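Local coordinates for inactivation-no-after-potential D protein (PDB 2QKV) that probably scaffolds phototransduction proteins in the fly eye, this fragment being its fifth PDZ domain, a peptide-binding module of the visual signalling cascade, at residues Gly41-Pro44 / Glu45-Ser48. The protein carries 1 engineered substitution. Residues are numbered along the deposited sequence; the frame is centred on the assembly and turned at random.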
loop_
_atom_site.group_PDB
_atom_site.type_symbol
_atom_site.label_atom_id
_atom_site.label_comp_id
_atom_site.label_asym_id
_atom_site.label_seq_id
_atom_site.Cartn_x
_atom_site.Cartn_y
_atom_site.Cartn_z
ATOM N N GLY A 41 1.770 -28.733 17.466
ATOM C CA GLY A 41 2.051 -29.188 18.818
ATOM C C GLY A 41 2.163 -28.140 19.914
ATOM O O GLY A 41 2.377 -28.489 21.075
ATOM N N GLN A 42 2.016 -26.860 19.581
ATOM C CA GLN A 42 2.113 -25.815 20.599
ATOM C C GLN A 42 0.827 -25.617 21.399
ATOM O O GLN A 42 0.841 -25.656 22.630
ATOM C CB GLN A 42 2.527 -24.486 19.961
ATOM C CG GLN A 42 3.899 -24.497 19.299
ATOM C CD GLN A 42 5.013 -24.890 20.255
ATOM O OE1 GLN A 42 5.542 -26.002 20.186
ATOM N NE2 GLN A 42 5.371 -23.978 21.155
ATOM N N TYR A 43 -0.277 -25.379 20.698
ATOM C CA TYR A 43 -1.574 -25.178 21.332
ATOM C C TYR A 43 -2.630 -25.982 20.591
ATOM O O TYR A 43 -2.662 -25.990 19.362
ATOM C CB TYR A 43 -1.973 -23.699 21.319
ATOM C CG TYR A 43 -1.109 -22.844 22.209
ATOM C CD1 TYR A 43 0.126 -22.365 21.768
ATOM C CD2 TYR A 43 -1.501 -22.557 23.517
ATOM C CE1 TYR A 43 0.952 -21.626 22.617
ATOM C CE2 TYR A 43 -0.682 -21.820 24.369
ATOM C CZ TYR A 43 0.543 -21.361 23.911
ATOM O OH TYR A 43 1.368 -20.654 24.757
ATOM N N PRO A 44 -3.497 -26.686 21.333
ATOM C CA PRO A 44 -4.559 -27.498 20.737
ATOM C C PRO A 44 -5.456 -26.714 19.784
ATOM O O PRO A 44 -5.810 -27.216 18.721
ATOM C CB PRO A 44 -5.317 -28.014 21.957
ATOM C CG PRO A 44 -4.221 -28.165 22.975
ATOM C CD PRO A 44 -3.446 -26.879 22.794
ATOM N N GLU A 45 -5.813 -25.488 20.161
ATOM C CA GLU A 45 -6.672 -24.662 19.312
ATOM C C GLU A 45 -6.004 -24.312 17.981
ATOM O O GLU A 45 -6.668 -24.225 16.948
ATOM C CB GLU A 45 -7.099 -23.384 20.051
ATOM C CG GLU A 45 -6.093 -22.861 21.063
ATOM C CD GLU A 45 -6.221 -23.523 22.432
ATOM O OE1 GLU A 45 -7.199 -23.228 23.161
ATOM O OE2 GLU A 45 -5.346 -24.345 22.776
ATOM N N ILE A 46 -4.689 -24.111 17.988
ATOM C CA ILE A 46 -3.992 -23.804 16.748
ATOM C C ILE A 46 -3.958 -25.071 15.898
ATOM O O ILE A 46 -4.262 -25.048 14.704
ATOM C CB ILE A 46 -2.540 -23.311 17.018
ATOM C CG1 ILE A 46 -2.580 -21.958 17.733
ATOM C CG2 ILE A 46 -1.759 -23.220 15.715
ATOM C CD1 ILE A 46 -1.169 -21.349 17.977
ATOM N N ASP A 47 -3.609 -26.195 16.516
ATOM C CA ASP A 47 -3.543 -27.441 15.771
ATOM C C ASP A 47 -4.883 -27.823 15.161
ATOM O O ASP A 47 -4.940 -28.324 14.038
ATOM C CB ASP A 47 -3.058 -28.589 16.667
ATOM C CG ASP A 47 -1.594 -28.467 17.029
ATOM O OD1 ASP A 47 -0.863 -27.724 16.336
ATOM O OD2 ASP A 47 -1.172 -29.133 17.996
ATOM N N SER A 48 -5.963 -27.576 15.896
ATOM C CA SER A 48 -7.280 -27.949 15.396
ATOM C C SER A 48 -7.915 -26.969 14.415
ATOM O O SER A 48 -8.662 -27.385 13.527
ATOM C CB SER A 48 -8.245 -28.187 16.564
ATOM O OG SER A 48 -8.554 -26.989 17.258
HETATM O O HOH W 1 0.207 -25.586 17.667
#
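Asp47 reaches back from the first turn of helix 44-49 to the loop that leads into it, and its carboxylate receives the backbone N-H of Gly41. The nearly straight bond, 165° at the hydrogen, runs from Gly41 N to Asp47 OD1 over 3.0 Å and uses the syn lone pair of that oxygen; OD2 adds a weak, more bent second contact with the same N-H. With CG beside its own backbone N (chi1 -71°), the Asp47 carboxylate is placed within bonding distance of Gly41 N. A water lies 2.7 Å from Asp47 OD1 and can donate to it, and this water accepts the N-H of Tyr43, so the carboxylate bonds one loop amide directly and may reach a second through the water. A negative charge here would probably also suit the amino end of the helix dipole.

Two successive carbonyls open the helix. Tyr43 O, at the N-cap residue, accepts Asp47 N at 3.0 Å and, weakly, Ile46 N. Pro44 O is gripped twice by Ser48, whose N and OG approach from opposite faces of the carbonyl plane; the hydroxyl lies 3.1 Å from Pro44 O because chi1 of 68° folds OG back over the preceding turn.

Apolar contacts lie on the buried side, where Ile46 CG1 rests 4.0 Å from Tyr43 CB and Ile46 CD1 comes obliquely up to Tyr43 CD1, while Leu14 of strand 10-15 touches both side chains. The Tyr43 hydroxyl is tied to Lys20 O and Lys17 N. Glu45, bent at chi2, lies alongside the Pro44 ring and brings OE2 to 3.2 Å from Pro44 CD, near the edge of the tyrosine ring.

The whole illustrates a helix N-terminus begun by an N-cap residue and proline and tied to its approach loop by an aspartate, here at the short helix between strands 33-38 and 55-59 of the PDZ fold.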